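Local structure of hydroxylase, putative (Mycobacterium tuberculosis, 3AFF) at residues T82-S87 against W139-G144; T239-P244 against R366-N371; A43-G48 against S113-S118; S143-A148 against N193-K198; Q28-E31 against R35-D38. The protein acts as the oxygenase component of a two-component flavin monooxygenase and probably ortho-hydroxylates the phenolic ring of a secosteroid during cholesterol breakdown. One frame throughout, in Å; residues are numbered along the deposited sequence.

Contact 1. Residues T82-S87 against W139-G144; sequences TGWVSS and WNWSSG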
# COMPACT_ATOMS: atom_id res chain seq x y z
N THR A 82 -40.18 -14.87 -18.16
CA THR A 82 -40.69 -14.17 -19.34
C THR A 82 -39.60 -13.35 -19.99
O THR A 82 -39.39 -13.45 -21.20
CB THR A 82 -41.90 -13.27 -19.00
OG1 THR A 82 -42.98 -14.09 -18.52
CG2 THR A 82 -42.36 -12.44 -20.25
N GLY A 83 -38.89 -12.56 -19.20
CA GLY A 83 -37.77 -11.76 -19.72
C GLY A 83 -36.67 -12.65 -20.32
O GLY A 83 -36.11 -12.33 -21.38
N TRP A 84 -36.33 -13.75 -19.61
CA TRP A 84 -35.36 -14.73 -20.12
C TRP A 84 -35.74 -15.32 -21.51
O TRP A 84 -34.92 -15.29 -22.43
CB TRP A 84 -35.24 -15.86 -19.14
CG TRP A 84 -34.19 -16.92 -19.45
CD1 TRP A 84 -34.38 -18.14 -20.12
CD2 TRP A 84 -32.83 -16.92 -19.01
NE1 TRP A 84 -33.21 -18.87 -20.10
CE2 TRP A 84 -32.24 -18.13 -19.46
CE3 TRP A 84 -32.03 -15.98 -18.29
CZ2 TRP A 84 -30.91 -18.44 -19.20
CZ3 TRP A 84 -30.73 -16.28 -18.04
CH2 TRP A 84 -30.16 -17.50 -18.49
N VAL A 85 -36.93 -15.91 -21.62
CA VAL A 85 -37.42 -16.48 -22.89
C VAL A 85 -37.55 -15.43 -23.96
O VAL A 85 -37.16 -15.66 -25.14
CB VAL A 85 -38.80 -17.21 -22.73
CG1 VAL A 85 -39.26 -17.74 -24.09
CG2 VAL A 85 -38.65 -18.42 -21.81
N SER A 86 -38.04 -14.25 -23.58
CA SER A 86 -38.19 -13.17 -24.58
C SER A 86 -36.87 -12.76 -25.20
O SER A 86 -36.75 -12.60 -26.41
CB SER A 86 -38.94 -11.92 -24.00
OG SER A 86 -40.21 -12.30 -23.50
N SER A 87 -35.87 -12.54 -24.35
CA SER A 87 -34.58 -12.21 -24.85
C SER A 87 -34.04 -13.27 -25.86
O SER A 87 -33.58 -12.92 -26.92
CB SER A 87 -33.61 -12.10 -23.68
OG SER A 87 -32.39 -11.49 -24.07
N TRP A 139 -30.15 -32.19 -27.26
CA TRP A 139 -29.70 -30.86 -26.82
C TRP A 139 -30.64 -30.31 -25.76
O TRP A 139 -31.82 -30.14 -26.03
CB TRP A 139 -29.78 -29.91 -28.01
CG TRP A 139 -28.60 -29.92 -28.94
CD1 TRP A 139 -27.51 -29.14 -28.85
CD2 TRP A 139 -28.45 -30.70 -30.12
NE1 TRP A 139 -26.63 -29.39 -29.88
CE2 TRP A 139 -27.20 -30.35 -30.69
CE3 TRP A 139 -29.22 -31.69 -30.75
CZ2 TRP A 139 -26.74 -30.91 -31.86
CZ3 TRP A 139 -28.74 -32.26 -31.90
CH2 TRP A 139 -27.52 -31.88 -32.45
N ASN A 140 -30.11 -29.98 -24.58
CA ASN A 140 -30.93 -29.52 -23.47
C ASN A 140 -31.01 -28.00 -23.37
O ASN A 140 -30.39 -27.28 -24.13
CB ASN A 140 -30.40 -30.11 -22.14
CG ASN A 140 -29.03 -29.56 -21.76
OD1 ASN A 140 -28.54 -28.58 -22.35
ND2 ASN A 140 -28.42 -30.16 -20.75
N TRP A 141 -31.80 -27.53 -22.40
CA TRP A 141 -31.85 -26.10 -22.09
C TRP A 141 -32.31 -25.24 -23.26
O TRP A 141 -31.77 -24.14 -23.47
CB TRP A 141 -30.47 -25.60 -21.66
CG TRP A 141 -30.26 -25.42 -20.18
CD1 TRP A 141 -29.62 -26.29 -19.33
CD2 TRP A 141 -30.61 -24.26 -19.40
NE1 TRP A 141 -29.60 -25.76 -18.05
CE2 TRP A 141 -30.20 -24.52 -18.07
CE3 TRP A 141 -31.27 -23.04 -19.69
CZ2 TRP A 141 -30.40 -23.60 -17.03
CZ3 TRP A 141 -31.51 -22.13 -18.66
CH2 TRP A 141 -31.06 -22.40 -17.33
N SER A 142 -33.30 -25.71 -24.01
CA SER A 142 -33.77 -24.89 -25.14
C SER A 142 -34.91 -24.02 -24.66
O SER A 142 -36.05 -24.38 -24.76
CB SER A 142 -34.10 -25.74 -26.37
OG SER A 142 -34.53 -24.89 -27.44
N SER A 143 -34.58 -22.83 -24.12
CA SER A 143 -35.57 -21.92 -23.56
C SER A 143 -36.67 -21.50 -24.56
O SER A 143 -36.38 -21.12 -25.74
CB SER A 143 -34.87 -20.69 -22.94
OG SER A 143 -33.94 -21.10 -21.91
N GLY A 144 -37.94 -21.60 -24.11
CA GLY A 144 -39.09 -21.26 -25.00
C GLY A 144 -39.30 -22.15 -26.25
O GLY A 144 -40.00 -21.73 -27.19
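W84 points at the strand end and the W141 ring reaches over to meet it, the two side chains crossing at about a right angle. The touching is done by one corner of each benzo ring, W84 CZ2 lying 3.8 Å from W141 CZ3. W84 gets there because its CG is anti to the backbone N (chi1 -175°), which carries the indole off helix 80-96 toward the end of strand 132-142. Its pyrrole side then finds a polar partner: NE1 donates to S143 OG at 3.0 Å. The oxygen lies only 8° out of the indole plane, although the N-H...O angle of 141° shows a bent bond. S143 OG is also hydrogen-bonded to S192 OG, so the hydroxyl has a second partner. Beside this pair V85 CG1 packs on the CA of G144 at 3.6 Å, where the absence of a side chain lets helix and loop come close. W141 stacks on H368 and sends NE1 to A346 O of the second subunit. Two crossed tryptophans and a serine between helical domain and beta domain belong to what is probably the FMN site of this acyl-CoA dehydrogenase-like fold.

Contact 2. Residues T239-P244 against R366-N371; sequences TTISAP and RVHAAN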
# COMPACT_ATOMS: atom_id res chain seq x y z
N THR A 239 -24.94 -11.11 -23.92
CA THR A 239 -25.85 -10.04 -23.47
C THR A 239 -27.25 -10.54 -23.43
O THR A 239 -28.04 -10.12 -22.60
CB THR A 239 -25.72 -8.75 -24.33
OG1 THR A 239 -24.38 -8.35 -24.35
CG2 THR A 239 -26.54 -7.59 -23.77
N THR A 240 -27.60 -11.48 -24.30
CA THR A 240 -28.95 -12.08 -24.31
C THR A 240 -29.38 -12.60 -22.96
O THR A 240 -30.57 -12.50 -22.61
CB THR A 240 -29.06 -13.28 -25.39
OG1 THR A 240 -30.35 -13.87 -25.43
CG2 THR A 240 -28.07 -14.45 -25.07
N ILE A 241 -28.40 -13.17 -22.24
CA ILE A 241 -28.51 -13.78 -20.90
C ILE A 241 -28.32 -12.71 -19.76
O ILE A 241 -29.11 -12.66 -18.83
CB ILE A 241 -27.37 -14.93 -20.80
CG1 ILE A 241 -27.79 -16.13 -21.62
CG2 ILE A 241 -27.11 -15.47 -19.40
CD1 ILE A 241 -29.25 -16.18 -21.91
N SER A 242 -27.28 -11.89 -19.89
CA SER A 242 -26.94 -10.93 -18.87
C SER A 242 -28.01 -9.84 -18.71
O SER A 242 -28.28 -9.42 -17.57
CB SER A 242 -25.60 -10.29 -19.13
OG SER A 242 -24.57 -11.29 -19.18
N ALA A 243 -28.59 -9.36 -19.83
CA ALA A 243 -29.63 -8.37 -19.70
C ALA A 243 -30.86 -8.76 -18.86
O ALA A 243 -31.27 -7.97 -17.99
CB ALA A 243 -30.00 -7.78 -21.00
N PRO A 244 -31.50 -9.92 -19.12
CA PRO A 244 -32.59 -10.22 -18.24
C PRO A 244 -32.15 -10.54 -16.80
O PRO A 244 -32.94 -10.35 -15.87
CB PRO A 244 -33.25 -11.42 -18.94
CG PRO A 244 -32.16 -12.04 -19.70
CD PRO A 244 -31.44 -10.88 -20.23
N ARG A 366 -27.43 -17.39 -13.68
CA ARG A 366 -26.02 -17.46 -13.41
C ARG A 366 -25.43 -18.86 -13.60
O ARG A 366 -24.32 -18.97 -14.12
CB ARG A 366 -25.73 -16.91 -12.00
CG ARG A 366 -24.26 -16.77 -11.61
CD ARG A 366 -23.28 -15.97 -12.53
NE ARG A 366 -21.98 -16.68 -12.49
CZ ARG A 366 -21.02 -16.65 -13.44
NH1 ARG A 366 -19.89 -17.38 -13.28
NH2 ARG A 366 -21.14 -15.90 -14.54
N VAL A 367 -26.12 -19.89 -13.16
CA VAL A 367 -25.66 -21.26 -13.45
C VAL A 367 -25.58 -21.53 -14.95
O VAL A 367 -24.61 -22.14 -15.42
CB VAL A 367 -26.23 -22.50 -12.59
CG1 VAL A 367 -26.96 -22.15 -11.28
CG2 VAL A 367 -26.84 -23.66 -13.42
N HIS A 368 -26.58 -21.08 -15.71
CA HIS A 368 -26.51 -21.19 -17.17
C HIS A 368 -25.28 -20.47 -17.75
O HIS A 368 -24.49 -21.08 -18.46
CB HIS A 368 -27.79 -20.69 -17.84
CG HIS A 368 -27.84 -21.01 -19.31
ND1 HIS A 368 -27.96 -20.04 -20.28
CD2 HIS A 368 -27.73 -22.20 -19.97
CE1 HIS A 368 -27.97 -20.62 -21.48
NE2 HIS A 368 -27.83 -21.92 -21.31
N ALA A 369 -25.10 -19.19 -17.41
CA ALA A 369 -23.93 -18.39 -17.80
C ALA A 369 -22.62 -19.05 -17.37
O ALA A 369 -21.65 -19.09 -18.15
CB ALA A 369 -24.02 -16.91 -17.19
N ALA A 370 -22.56 -19.59 -16.16
CA ALA A 370 -21.28 -20.21 -15.75
C ALA A 370 -21.03 -21.54 -16.49
O ALA A 370 -19.90 -21.94 -16.63
CB ALA A 370 -21.19 -20.39 -14.22
N ASN A 371 -22.07 -22.19 -16.99
CA ASN A 371 -21.94 -23.44 -17.76
C ASN A 371 -21.83 -23.21 -19.30
O ASN A 371 -21.97 -24.17 -20.07
CB ASN A 371 -23.06 -24.44 -17.39
CG ASN A 371 -22.83 -25.04 -16.01
OD1 ASN A 371 -23.31 -24.48 -15.01
ND2 ASN A 371 -21.99 -26.09 -15.93
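I241 and the pair H368 and A369 meet between helix 233-259 and helix 354-370 of the C-terminal helical domain of the acyl-CoA dehydrogenase fold, at the edge of the probable FMN site, to which H368 and A369 are assigned by similarity. The isoleucine divides its two branches between the two partners. CG2, anti to the backbone N, meets the methyl of A369, with I241 CG2 and A369 CB 4.1 Å apart in a purely apolar contact. CG1 goes the other way, to the edge of the H368 imidazole, near its plane, where the closest ring atom, modelled as ND1, is also 4.1 Å from I241 CG1. The ring may well be turned over, so the element at that corner is uncertain, but its position is not. The two side chains cross at about a right angle, and the imidazole is carried out from its helix with CG anti to the backbone N (chi1 -170°). No hydrogen bond links the segments; the backbones stay 7.2 Å apart even at their nearest CA atoms, those of I241 and A369, and the buried area is small. The imidazole also stacks on W141, and W84 is close to it. Within the fold, helix 233-259 is packed at this level against helices 65-76, 80-96 and 286-309, I241 itself resting on W84 and I88 of helix 80-96. Helix 354-370 touches helix 316-342 through R366 and the second subunit through V367, which packs on F341 of that subunit.

Contact 3. Residues A43-G48 against S113-S118; sequences ALDDVG and STRISS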
# COMPACT_ATOMS: atom_id res chain seq x y z
N ALA A 43 -49.43 -11.78 -26.54
CA ALA A 43 -49.33 -10.34 -26.20
C ALA A 43 -48.06 -9.74 -26.77
O ALA A 43 -48.10 -8.73 -27.47
CB ALA A 43 -49.37 -10.14 -24.68
N LEU A 44 -46.93 -10.36 -26.46
CA LEU A 44 -45.62 -9.92 -26.99
C LEU A 44 -45.58 -9.93 -28.52
O LEU A 44 -45.03 -9.02 -29.16
CB LEU A 44 -44.49 -10.84 -26.46
CG LEU A 44 -44.01 -10.71 -25.01
CD1 LEU A 44 -43.13 -11.92 -24.66
CD2 LEU A 44 -43.28 -9.37 -24.81
N ASP A 45 -46.13 -10.97 -29.13
CA ASP A 45 -46.17 -10.97 -30.57
C ASP A 45 -47.01 -9.77 -31.10
O ASP A 45 -46.56 -9.01 -31.97
CB ASP A 45 -46.68 -12.32 -31.11
CG ASP A 45 -46.60 -12.38 -32.66
OD1 ASP A 45 -45.48 -12.31 -33.23
OD2 ASP A 45 -47.67 -12.40 -33.29
N ASP A 46 -48.22 -9.61 -30.56
CA ASP A 46 -49.16 -8.49 -30.93
C ASP A 46 -48.55 -7.09 -30.82
O ASP A 46 -48.80 -6.27 -31.69
CB ASP A 46 -50.40 -8.49 -30.02
CG ASP A 46 -51.39 -9.61 -30.32
OD1 ASP A 46 -51.30 -10.29 -31.38
OD2 ASP A 46 -52.24 -9.85 -29.43
N VAL A 47 -47.81 -6.78 -29.75
CA VAL A 47 -47.21 -5.42 -29.61
C VAL A 47 -45.94 -5.28 -30.47
O VAL A 47 -45.35 -4.19 -30.57
CB VAL A 47 -46.85 -5.05 -28.14
CG1 VAL A 47 -48.10 -5.14 -27.25
CG2 VAL A 47 -45.64 -5.92 -27.60
N GLY A 48 -45.51 -6.39 -31.07
CA GLY A 48 -44.41 -6.32 -32.02
C GLY A 48 -43.04 -6.65 -31.44
O GLY A 48 -42.03 -6.38 -32.07
N SER A 113 -44.02 -14.23 -38.65
CA SER A 113 -44.13 -14.24 -37.18
C SER A 113 -43.61 -15.55 -36.51
O SER A 113 -43.62 -15.72 -35.27
CB SER A 113 -45.55 -13.92 -36.74
OG SER A 113 -46.35 -15.09 -36.68
N THR A 114 -43.16 -16.45 -37.35
CA THR A 114 -42.61 -17.75 -36.94
C THR A 114 -41.40 -17.51 -36.03
O THR A 114 -40.59 -16.62 -36.30
CB THR A 114 -42.13 -18.51 -38.20
OG1 THR A 114 -43.23 -18.64 -39.10
CG2 THR A 114 -41.57 -19.91 -37.87
N ARG A 115 -41.32 -18.28 -34.95
CA ARG A 115 -40.19 -18.17 -33.96
C ARG A 115 -39.27 -19.39 -33.96
O ARG A 115 -39.64 -20.48 -34.39
CB ARG A 115 -40.78 -18.01 -32.53
CG ARG A 115 -41.53 -16.70 -32.35
CD ARG A 115 -42.13 -16.63 -30.94
NE ARG A 115 -43.29 -17.49 -30.84
CZ ARG A 115 -44.53 -17.15 -31.17
NH1 ARG A 115 -44.80 -15.96 -31.67
NH2 ARG A 115 -45.51 -18.04 -31.01
N ILE A 116 -38.04 -19.19 -33.45
CA ILE A 116 -36.95 -20.16 -33.58
C ILE A 116 -36.34 -20.29 -32.18
O ILE A 116 -36.01 -19.28 -31.55
CB ILE A 116 -35.85 -19.68 -34.65
CG1 ILE A 116 -36.49 -19.27 -36.00
CG2 ILE A 116 -34.79 -20.74 -34.88
CD1 ILE A 116 -36.70 -17.79 -36.13
N SER A 117 -36.20 -21.51 -31.66
CA SER A 117 -35.51 -21.69 -30.37
C SER A 117 -34.05 -22.05 -30.68
O SER A 117 -33.67 -22.06 -31.83
CB SER A 117 -36.21 -22.79 -29.57
OG SER A 117 -36.23 -24.03 -30.31
N SER A 118 -33.22 -22.28 -29.65
CA SER A 118 -31.84 -22.69 -29.87
C SER A 118 -31.39 -23.66 -28.79
O SER A 118 -31.98 -23.73 -27.74
CB SER A 118 -30.87 -21.51 -29.84
OG SER A 118 -30.89 -20.89 -28.57
O HOH W 1 -43.16 -14.05 -33.39
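D45 rides on the last turns of helix 38-47 and S113 on the irregular chain that leads into strand 116-119, their CA atoms 7.7 Å apart at the closest pairing of the two backbones. The helix finishes just beyond, at G48, whose positive phi of 96° and two bonds back into the final turn make a Schellman motif; the stronger is G48 N to D45 O at 3.0 Å. Across the gap the side chains of D45 and R115 approach without direct bonding. D45 extends its carboxylate toward R115, CG anti to the backbone N (chi1 -175°), and OD1 comes to the edge of the guanidinium, near its plane. The distance from D45 OD1 to R115 NH1 is 4.0 Å, beyond a salt bridge, and the two planar groups are turned 70° against each other. A water bridges the groups: it accepts from R115 NH1 at 3.0 Å and lies 2.9 Å from D45 OD1 and 2.6 Å from S113 O, though its protons probably cannot serve every acceptor around it. The arginine has other partners: NE donates to H147 O, and F50 makes a cation-pi contact. S113 hydroxyl, likewise, is bonded to D111. Such a solvent-mediated charge pair joins the N-terminal helical domain to the beta domain of the acyl-CoA dehydrogenase fold at its surface.

Contact 4. Residues S143-A148 against N193-K198; sequences SGCDHA and NTLVVK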
# COMPACT_ATOMS: atom_id res chain seq x y z
N SER A 143 -34.58 -22.83 -24.12
CA SER A 143 -35.57 -21.92 -23.56
C SER A 143 -36.67 -21.50 -24.56
O SER A 143 -36.38 -21.12 -25.74
CB SER A 143 -34.87 -20.69 -22.94
OG SER A 143 -33.94 -21.10 -21.91
N GLY A 144 -37.94 -21.60 -24.11
CA GLY A 144 -39.09 -21.26 -25.00
C GLY A 144 -39.30 -22.15 -26.25
O GLY A 144 -40.00 -21.73 -27.19
N CYS A 145 -38.73 -23.34 -26.25
CA CYS A 145 -38.83 -24.25 -27.41
C CYS A 145 -40.26 -24.68 -27.75
O CYS A 145 -40.54 -24.96 -28.88
CB CYS A 145 -37.92 -25.47 -27.28
SG CYS A 145 -38.25 -26.56 -25.85
N ASP A 146 -41.13 -24.72 -26.74
CA ASP A 146 -42.52 -25.10 -26.92
C ASP A 146 -43.25 -24.01 -27.71
O ASP A 146 -44.34 -24.25 -28.22
CB ASP A 146 -43.22 -25.35 -25.56
CG ASP A 146 -42.62 -26.58 -24.78
OD1 ASP A 146 -42.12 -26.39 -23.62
OD2 ASP A 146 -42.67 -27.75 -25.32
N HIS A 147 -42.64 -22.84 -27.87
CA HIS A 147 -43.25 -21.72 -28.60
C HIS A 147 -42.57 -21.44 -29.94
O HIS A 147 -42.75 -20.36 -30.55
CB HIS A 147 -43.28 -20.47 -27.73
CG HIS A 147 -44.17 -20.59 -26.53
ND1 HIS A 147 -45.54 -20.49 -26.60
CD2 HIS A 147 -43.87 -20.80 -25.22
CE1 HIS A 147 -46.06 -20.65 -25.40
NE2 HIS A 147 -45.07 -20.83 -24.54
N ALA A 148 -41.79 -22.40 -30.42
CA ALA A 148 -41.07 -22.20 -31.69
C ALA A 148 -41.44 -23.28 -32.70
O ALA A 148 -41.75 -24.41 -32.31
CB ALA A 148 -39.59 -22.19 -31.42
N ASN A 193 -36.68 -27.05 -22.35
CA ASN A 193 -36.74 -28.50 -22.59
C ASN A 193 -35.68 -29.05 -23.57
O ASN A 193 -34.83 -28.31 -24.09
CB ASN A 193 -38.18 -28.95 -22.91
CG ASN A 193 -39.10 -28.87 -21.69
OD1 ASN A 193 -40.14 -28.24 -21.73
ND2 ASN A 193 -38.69 -29.50 -20.61
N THR A 194 -35.68 -30.37 -23.78
CA THR A 194 -34.65 -31.04 -24.55
C THR A 194 -35.03 -31.45 -25.97
O THR A 194 -36.15 -31.93 -26.21
CB THR A 194 -34.17 -32.23 -23.75
OG1 THR A 194 -33.32 -31.69 -22.72
CG2 THR A 194 -33.37 -33.17 -24.60
N LEU A 195 -34.11 -31.29 -26.92
CA LEU A 195 -34.47 -31.46 -28.36
C LEU A 195 -33.73 -32.69 -28.85
O LEU A 195 -32.49 -32.72 -28.83
CB LEU A 195 -34.07 -30.24 -29.21
CG LEU A 195 -34.33 -28.83 -28.66
CD1 LEU A 195 -33.54 -27.74 -29.43
CD2 LEU A 195 -35.84 -28.55 -28.65
N VAL A 196 -34.49 -33.68 -29.28
CA VAL A 196 -33.90 -34.96 -29.71
C VAL A 196 -33.97 -35.06 -31.22
O VAL A 196 -35.01 -34.92 -31.78
CB VAL A 196 -34.63 -36.19 -29.05
CG1 VAL A 196 -33.92 -37.52 -29.41
CG2 VAL A 196 -34.71 -36.02 -27.52
N VAL A 197 -32.83 -35.28 -31.86
CA VAL A 197 -32.71 -35.17 -33.30
C VAL A 197 -32.08 -36.49 -33.72
O VAL A 197 -31.03 -36.83 -33.22
CB VAL A 197 -31.79 -33.93 -33.70
CG1 VAL A 197 -31.60 -33.83 -35.16
CG2 VAL A 197 -32.36 -32.59 -33.12
N LYS A 198 -32.72 -37.23 -34.62
CA LYS A 198 -32.18 -38.54 -35.08
C LYS A 198 -32.17 -38.62 -36.58
O LYS A 198 -33.23 -38.58 -37.22
CB LYS A 198 -33.00 -39.73 -34.56
CG LYS A 198 -33.82 -39.46 -33.34
CD LYS A 198 -34.01 -40.72 -32.40
CE LYS A 198 -35.04 -40.42 -31.26
NZ LYS A 198 -36.32 -39.64 -31.70
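C145 packs against N193 and L195 where the loop after strand 132-142 folds back beside strand 193-198, the antiparallel neighbour of strand 132-142 in the beta domain of the acyl-CoA dehydrogenase fold. This half of the contact is close and buried. C145 SG lies 3.8 Å from N193 CB and 3.9 Å from N193 N, so sulfur meets the root of the asparagine and not its amide. That approach follows from the sulfur sitting between the backbone N and the carbonyl carbon (chi1 61°), which directs it at N193. The methylene of the same cysteine reaches a leucine methyl, C145 CB to L195 CD2 being 4.0 Å. I178 of strand 177-179 touches C145, N193 and L195 as well, and L195 goes on to T151 and V153, which places this corner in the buried part of the beta domain.

The other half is polar and partly open to solvent. D146 points its CB past the strand, yet its carboxylate swings back toward the N193 amide, the two planes 64° apart. The asparagine is probably modelled with its amide reversed, so the 3.3 Å between D146 OD1 and N193 OD1 establishes proximity without deciding the bonding. I178 also borders D146 here, and beyond it the loop is also bonded within itself. G144 starts the bend with a positive phi of 64°, after which H147 N donates to G144 O at 2.9 Å and A148 N to C145 O at 3.2 Å.

Contact 5. Residues Q28-E31 against R35-D38; sequences QATE and RLPD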
# COMPACT_ATOMS: atom_id res chain seq x y z
N GLN A 28 -46.53 -16.28 -10.85
CA GLN A 28 -46.59 -17.58 -10.17
C GLN A 28 -47.22 -18.61 -11.09
O GLN A 28 -46.78 -19.77 -11.11
CB GLN A 28 -47.33 -17.51 -8.81
CG GLN A 28 -47.41 -18.87 -8.06
CD GLN A 28 -46.04 -19.41 -7.49
OE1 GLN A 28 -45.37 -18.77 -6.65
NE2 GLN A 28 -45.65 -20.62 -7.93
N ALA A 29 -48.23 -18.19 -11.85
CA ALA A 29 -48.90 -19.04 -12.84
C ALA A 29 -47.92 -19.54 -13.91
O ALA A 29 -48.01 -20.70 -14.37
CB ALA A 29 -50.07 -18.28 -13.50
N THR A 30 -47.00 -18.66 -14.31
CA THR A 30 -45.92 -18.94 -15.28
C THR A 30 -45.01 -20.02 -14.74
O THR A 30 -44.85 -21.05 -15.40
CB THR A 30 -45.18 -17.66 -15.72
OG1 THR A 30 -46.07 -16.81 -16.48
CG2 THR A 30 -43.93 -17.95 -16.58
N GLU A 31 -44.43 -19.82 -13.55
CA GLU A 31 -43.72 -20.89 -12.85
C GLU A 31 -44.47 -22.22 -12.79
O GLU A 31 -43.89 -23.28 -13.03
CB GLU A 31 -43.38 -20.49 -11.43
CG GLU A 31 -42.21 -19.51 -11.29
CD GLU A 31 -41.83 -19.33 -9.81
OE1 GLU A 31 -42.72 -18.90 -9.03
OE2 GLU A 31 -40.66 -19.63 -9.44
N ARG A 35 -43.47 -23.08 -18.42
CA ARG A 35 -43.29 -22.61 -19.78
C ARG A 35 -44.17 -21.37 -19.84
O ARG A 35 -45.04 -21.21 -19.01
CB ARG A 35 -43.73 -23.67 -20.79
CG ARG A 35 -45.18 -23.63 -21.10
CD ARG A 35 -45.61 -24.66 -22.09
NE ARG A 35 -47.06 -24.60 -22.25
CZ ARG A 35 -47.92 -25.55 -21.84
NH1 ARG A 35 -47.48 -26.69 -21.26
NH2 ARG A 35 -49.23 -25.37 -22.03
N LEU A 36 -43.92 -20.46 -20.78
CA LEU A 36 -44.72 -19.25 -20.90
C LEU A 36 -46.17 -19.52 -21.33
O LEU A 36 -46.43 -20.31 -22.25
CB LEU A 36 -44.05 -18.24 -21.84
CG LEU A 36 -43.19 -17.08 -21.29
CD1 LEU A 36 -42.37 -17.42 -20.04
CD2 LEU A 36 -42.35 -16.40 -22.39
N PRO A 37 -47.14 -18.84 -20.65
CA PRO A 37 -48.54 -18.95 -21.05
C PRO A 37 -48.73 -18.43 -22.48
O PRO A 37 -48.09 -17.46 -22.85
CB PRO A 37 -49.28 -18.05 -20.02
CG PRO A 37 -48.29 -17.95 -18.83
CD PRO A 37 -46.96 -17.94 -19.50
N ASP A 38 -49.56 -19.11 -23.27
CA ASP A 38 -49.84 -18.65 -24.63
C ASP A 38 -50.18 -17.17 -24.65
O ASP A 38 -49.76 -16.46 -25.55
CB ASP A 38 -50.96 -19.46 -25.28
CG ASP A 38 -50.58 -20.92 -25.53
OD1 ASP A 38 -49.36 -21.24 -25.59
OD2 ASP A 38 -51.51 -21.76 -25.65
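P37 supplies the ring of this contact, and T30 meets it with its hydroxyl: T30 OG1 sits at the CD-CG edge of the proline ring, close to its plane, 3.3 Å from P37 CD and 3.4 Å from P37 CG. The side chains cross at about a right angle. The two branches of T30 serve different partners. OG1 lies beside the backbone N (chi1 -67°), which leaves CG2 anti to it; OG1 also makes a weak hydrogen bond to R26 O in the preceding turn, while CG2 touches a leucine methyl, T30 CG2 to L36 CD1 being 3.8 Å. This is a helix-loop-helix corner in the N-terminal helical domain of the acyl-CoA dehydrogenase fold: helix 9-33 ends, the chain turns back on it, and P37 stands at the N-cap of helix 38-47. The backbones come near as well, with T30 O and R35 O 3.6 Å apart, two acceptors that cannot bond to each other. L36 is directed away at its CB, but its branched end bends round: CD1 reaches T30 and also T82 of helix 80-96, and CD2 reaches V85 of the same helix. Its carbonyl oxygen accepts from H147 NE2, while E31, whose CB points away from the loop, forms salt bridges to R357 and R360.

Overall arrangement
The five contacts spread outward from the probable FMN site. Contacts 1 and 2, centres 11 Å apart, line it: W84 CZ2 is 3.5 Å from the H368 ring atom modelled as ND1, and S87 OG probably bonds T240 O. Contact 4 continues contact 1 along the chain, sharing S143 and G144, and strand 193-198 pairs with strand 132-142. Contact 3 reaches the same sheet, S142 OG lying 2.8 Å from S118 O. H147 of contact 4 bonds to both contact 3 and contact 5, its NE2 being 2.7 Å from L36 O of the latter. Contact 5, about 20 Å from contact 2 between centres, touches contact 1 through L36 and V85.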